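Local structure of Poly(A) ribonuclease pop2 (Schizosaccharomyces pombe, 2P51) at residues 49-54 with 170-175; 86-91 with 108-113. The protein removes poly(A) tails from mRNA as a 3'-exoribonuclease, serving as the catalytic deadenylase subunit of the CCR4-NOT complex. One frame throughout, in Å; residues are numbered along the deposited sequence.

Contact 1 of 2, residues 49-54 with 170-175. With MG (magnesium ion), chain C; MG (magnesium ion), chain B.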
# COMPACT_ATOMS: atom_id res chain seq x y z
N SER A 49 5.41 -4.06 -4.20
CA SER A 49 4.69 -2.78 -4.43
C SER A 49 3.37 -2.84 -3.69
O SER A 49 2.75 -3.93 -3.73
CB SER A 49 4.48 -2.51 -5.93
OG SER A 49 5.79 -2.43 -6.54
N MET A 50 2.97 -1.72 -3.07
CA MET A 50 1.84 -1.80 -2.14
C MET A 50 0.91 -0.62 -2.31
O MET A 50 1.35 0.51 -2.62
CB MET A 50 2.37 -1.88 -0.69
CG MET A 50 1.36 -1.90 0.42
SD MET A 50 0.81 -0.24 0.93
CE MET A 50 2.27 0.24 1.89
N ASP A 51 -0.37 -0.95 -2.07
CA ASP A 51 -1.41 0.07 -1.95
C ASP A 51 -2.43 -0.38 -0.90
O ASP A 51 -2.44 -1.61 -0.62
CB ASP A 51 -2.16 0.31 -3.28
CG ASP A 51 -3.11 1.51 -3.22
OD1 ASP A 51 -2.77 2.49 -2.51
OD2 ASP A 51 -4.15 1.42 -3.90
N THR A 52 -3.26 0.54 -0.39
CA THR A 52 -4.33 0.09 0.49
C THR A 52 -5.62 0.82 0.10
O THR A 52 -5.58 1.88 -0.52
CB THR A 52 -4.12 0.37 1.99
OG1 THR A 52 -4.29 1.76 2.25
CG2 THR A 52 -2.70 -0.08 2.45
N GLU A 53 -6.77 0.23 0.42
CA GLU A 53 -8.02 0.98 0.32
C GLU A 53 -8.57 1.08 1.77
O GLU A 53 -8.44 0.14 2.57
CB GLU A 53 -9.04 0.32 -0.59
CG GLU A 53 -8.59 0.02 -2.01
CD GLU A 53 -8.12 1.23 -2.78
OE1 GLU A 53 -8.67 2.33 -2.64
OE2 GLU A 53 -7.14 1.07 -3.57
N PHE A 54 -9.21 2.19 2.09
CA PHE A 54 -9.72 2.49 3.42
C PHE A 54 -10.83 3.51 3.25
O PHE A 54 -11.00 4.04 2.13
CB PHE A 54 -8.58 3.00 4.30
CG PHE A 54 -7.81 4.16 3.69
CD1 PHE A 54 -8.24 5.47 3.86
CD2 PHE A 54 -6.64 3.91 2.96
CE1 PHE A 54 -7.53 6.52 3.31
CE2 PHE A 54 -5.95 4.96 2.38
CZ PHE A 54 -6.40 6.26 2.58
N GLY A 170 1.74 7.99 2.79
CA GLY A 170 1.59 8.19 4.24
C GLY A 170 0.48 7.32 4.81
O GLY A 170 0.68 6.60 5.81
N TYR A 171 -0.72 7.41 4.24
CA TYR A 171 -1.81 6.60 4.77
C TYR A 171 -1.57 5.11 4.56
O TYR A 171 -1.85 4.33 5.49
CB TYR A 171 -3.19 6.97 4.14
CG TYR A 171 -3.82 8.21 4.73
CD1 TYR A 171 -3.32 9.50 4.44
CD2 TYR A 171 -4.95 8.14 5.56
CE1 TYR A 171 -3.91 10.65 4.97
CE2 TYR A 171 -5.51 9.31 6.08
CZ TYR A 171 -5.02 10.55 5.80
OH TYR A 171 -5.59 11.71 6.32
N ASP A 172 -1.11 4.72 3.39
CA ASP A 172 -0.92 3.31 3.06
C ASP A 172 0.05 2.66 4.04
O ASP A 172 -0.21 1.57 4.62
CB ASP A 172 -0.46 3.21 1.61
CG ASP A 172 -1.48 3.55 0.57
OD1 ASP A 172 -2.69 3.49 0.94
OD2 ASP A 172 -1.17 3.92 -0.58
N PHE A 173 1.20 3.33 4.26
CA PHE A 173 2.18 2.77 5.21
C PHE A 173 1.61 2.83 6.63
O PHE A 173 1.86 1.90 7.44
CB PHE A 173 3.51 3.53 5.20
CG PHE A 173 4.59 2.98 4.29
CD1 PHE A 173 4.91 1.63 4.30
CD2 PHE A 173 5.27 3.81 3.44
CE1 PHE A 173 5.89 1.05 3.48
CE2 PHE A 173 6.26 3.27 2.64
CZ PHE A 173 6.58 1.92 2.63
N ALA A 174 0.89 3.88 7.00
CA ALA A 174 0.32 3.97 8.35
C ALA A 174 -0.62 2.80 8.58
O ALA A 174 -0.65 2.21 9.69
CB ALA A 174 -0.35 5.31 8.61
N TYR A 175 -1.42 2.42 7.57
CA TYR A 175 -2.35 1.29 7.79
C TYR A 175 -1.59 -0.01 8.00
O TYR A 175 -2.06 -0.83 8.81
CB TYR A 175 -3.31 1.16 6.60
CG TYR A 175 -4.57 1.98 6.87
CD1 TYR A 175 -4.90 3.14 6.21
CD2 TYR A 175 -5.42 1.50 7.85
CE1 TYR A 175 -6.07 3.87 6.48
CE2 TYR A 175 -6.56 2.20 8.14
CZ TYR A 175 -6.89 3.37 7.47
OH TYR A 175 -8.05 4.01 7.82
MG MG C . -5.86 2.48 -4.43
MG MG B . -2.37 4.48 -2.24
O HOH W 1 1.41 3.23 -1.60
O HOH W 2 -5.79 3.56 -2.59
O HOH W 3 -3.95 4.82 -0.95
O HOH W 4 -0.74 4.47 -3.50
O HOH W 5 -3.63 4.90 -3.75
O HOH W 6 -1.84 6.53 -2.04
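The carboxylates of Asp51 and Asp172 meet with their planes 80° apart, and one magnesium ion sits between Asp51 OD1 (2.0 Å) and Asp172 OD2 (2.1 Å), four waters completing its six ligands. That shared metal accounts for the 2.9 Å between Asp51 OD1 and Asp172 OD2, two acceptors that do not bond to each other. Asp51 also gives OD2 to the second magnesium, which Glu53 OE2 and Asp241 also bind. This is the metal centre of the DEDD nuclease fold: strand 49-53 supplies the Asp-x-Glu pair, and helix 170-175, crossing it at 89°, supplies Asp172. The other oxygen, Asp172 OD1, accepts from Thr52 OG1 at 2.7 Å on its anti side and, weakly, from Thr52 N, while a metal-bound water donates to it; together these probably fix the rotation of the carboxylate. Phe54 lays one ring face against Tyr175 CE1 (3.3 Å to Phe54 CG), while its plane runs within 8° of that of Tyr171, slid so far that the two rings barely overlap. Earlier in the strand, Met50 CE packs off-centre on the Phe173 ring, 4.3 Å from its centroid.

Contact 2 of 2, residues 86-91 with 108-113; sequences IQIGLA and FNFTFN
Ile86 meets residues 108-113 twice: its O accepts from Phe110 N at 2.9 Å, the donor standing 37° out of the carbonyl plane, and its side chain lies over a face of Phe112, with CG1 4.1 Å from the ring centroid. Ile86 and Gln87 both hydrogen-bond through the backbone to Glu53 of strand 47-53, which makes a classic beta bulge there. Gln87 then forms a non-hydrogen-bonded antiparallel pair with Asn109, their side chains lying alongside and pointing the same way. Gln87 runs out straight past CG (chi2 180°), bringing NE2 to Asn109 OD1 at 2.9 Å, the acceptor only 12° out of the Gln87 amide plane. Gln237 takes a second bond from NE2, Ala238 N donates to OE1, and Asp25 receives Asn109 ND2. Ile88 exchanges two backbone bonds with Phe108, Ile88 N to Phe108 O (3.0 Å) and Phe108 N to Ile88 O (2.8 Å), while its CG1 packs 3.5 Å from Phe110 CE2. Leu90 reaches the Phe108 ring through CD1, 3.8 Å from CE2. This beta hairpin lies between strands 47-53 and 23-26 of the mixed sheet; helix 31-41 packs on Phe108, Phe147 of helix 144-152 meets the Phe108 and Phe110 rings, and helix 134-140 borders Ile86.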
# COMPACT_ATOMS: atom_id res chain seq x y z
N ILE A 86 -9.64 -1.61 4.54
CA ILE A 86 -10.56 -2.41 3.72
C ILE A 86 -9.78 -3.33 2.79
O ILE A 86 -10.20 -4.51 2.63
CB ILE A 86 -11.56 -1.49 2.97
CG1 ILE A 86 -12.52 -0.80 3.96
CG2 ILE A 86 -12.35 -2.24 1.91
CD1 ILE A 86 -13.36 0.34 3.37
N GLN A 87 -8.70 -2.91 2.19
CA GLN A 87 -7.93 -3.80 1.36
C GLN A 87 -6.43 -3.45 1.44
O GLN A 87 -6.11 -2.28 1.59
CB GLN A 87 -8.20 -3.73 -0.15
CG GLN A 87 -9.48 -4.32 -0.67
CD GLN A 87 -9.64 -4.19 -2.16
OE1 GLN A 87 -9.24 -3.14 -2.73
NE2 GLN A 87 -10.24 -5.16 -2.80
N ILE A 88 -5.58 -4.44 1.29
CA ILE A 88 -4.15 -4.20 1.06
C ILE A 88 -3.76 -4.93 -0.21
O ILE A 88 -4.11 -6.11 -0.33
CB ILE A 88 -3.24 -4.69 2.20
CG1 ILE A 88 -3.51 -3.93 3.51
CG2 ILE A 88 -1.76 -4.62 1.79
CD1 ILE A 88 -2.80 -4.42 4.75
N GLY A 89 -3.04 -4.28 -1.09
CA GLY A 89 -2.53 -4.91 -2.33
C GLY A 89 -1.03 -5.08 -2.26
O GLY A 89 -0.35 -4.10 -1.88
N LEU A 90 -0.55 -6.30 -2.54
CA LEU A 90 0.88 -6.54 -2.58
C LEU A 90 1.24 -7.18 -3.93
O LEU A 90 0.78 -8.28 -4.22
CB LEU A 90 1.33 -7.47 -1.45
CG LEU A 90 1.06 -7.07 -0.00
CD1 LEU A 90 1.54 -8.15 0.96
CD2 LEU A 90 1.70 -5.72 0.32
N ALA A 91 2.08 -6.51 -4.71
CA ALA A 91 2.52 -6.97 -6.01
C ALA A 91 4.02 -7.25 -5.95
O ALA A 91 4.81 -6.34 -5.70
CB ALA A 91 2.19 -5.93 -7.09
N PHE A 108 -5.63 -8.49 -0.45
CA PHE A 108 -6.10 -8.93 0.84
C PHE A 108 -7.34 -8.14 1.21
O PHE A 108 -7.27 -6.90 1.21
CB PHE A 108 -5.01 -8.68 1.90
CG PHE A 108 -3.79 -9.56 1.66
CD1 PHE A 108 -3.68 -10.78 2.31
CD2 PHE A 108 -2.80 -9.19 0.78
CE1 PHE A 108 -2.58 -11.59 2.07
CE2 PHE A 108 -1.70 -10.01 0.53
CZ PHE A 108 -1.58 -11.23 1.15
N ASN A 109 -8.45 -8.82 1.48
CA ASN A 109 -9.72 -8.15 1.75
C ASN A 109 -10.09 -8.24 3.22
O ASN A 109 -10.18 -9.38 3.73
CB ASN A 109 -10.79 -8.84 0.88
CG ASN A 109 -10.47 -8.65 -0.61
OD1 ASN A 109 -10.46 -7.51 -1.11
ND2 ASN A 109 -10.19 -9.77 -1.27
N PHE A 110 -10.25 -7.11 3.90
CA PHE A 110 -10.36 -7.10 5.36
C PHE A 110 -11.79 -6.91 5.84
O PHE A 110 -12.67 -6.35 5.17
CB PHE A 110 -9.48 -5.98 5.93
CG PHE A 110 -8.02 -6.37 5.74
CD1 PHE A 110 -7.37 -7.17 6.67
CD2 PHE A 110 -7.31 -5.98 4.62
CE1 PHE A 110 -6.04 -7.54 6.51
CE2 PHE A 110 -5.97 -6.31 4.45
CZ PHE A 110 -5.35 -7.13 5.40
N THR A 111 -12.01 -7.37 7.07
CA THR A 111 -13.35 -7.33 7.69
C THR A 111 -13.85 -5.89 7.80
O THR A 111 -13.13 -4.95 8.15
CB THR A 111 -13.27 -7.99 9.07
OG1 THR A 111 -14.62 -8.17 9.54
CG2 THR A 111 -12.52 -7.10 10.06
N PHE A 112 -15.14 -5.67 7.51
CA PHE A 112 -15.71 -4.31 7.56
C PHE A 112 -17.21 -4.49 7.68
O PHE A 112 -17.75 -5.50 7.17
CB PHE A 112 -15.31 -3.56 6.27
CG PHE A 112 -15.46 -2.07 6.46
CD1 PHE A 112 -14.41 -1.36 7.05
CD2 PHE A 112 -16.62 -1.39 6.07
CE1 PHE A 112 -14.52 0.01 7.26
CE2 PHE A 112 -16.71 -0.03 6.29
CZ PHE A 112 -15.68 0.67 6.89
N ASN A 113 -17.91 -3.57 8.34
CA ASN A 113 -19.31 -3.69 8.67
C ASN A 113 -19.96 -2.32 8.40
O ASN A 113 -19.70 -1.36 9.13
CB ASN A 113 -19.48 -4.16 10.10
CG ASN A 113 -20.95 -4.43 10.38
OD1 ASN A 113 -21.76 -3.53 10.17
ND2 ASN A 113 -21.24 -5.65 10.86

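Contacts 1 and 2 are centred 10 Å apart and share one mixed sheet, in which strands 47-53 and 87-93 are neighbours. They touch through the backbone: Asp51 O lies 2.8 Å from Gly89 N, and Ser49 N 2.8 Å from Ala91 O, both probable hydrogen bonds. Along the chain, contact 2 is nested within the loop that contact 1 closes, so in sequence the hairpin lies between strand 47-53 and helix 170-181. Across the sheet the order runs 105-109, 87-93, 47-53, placing the metal-bearing strand beside the hairpin. Gln87 touches Glu53, with its side chain about 7 Å from a magnesium ion, so contact 2 directly borders the catalytic centre of contact 1.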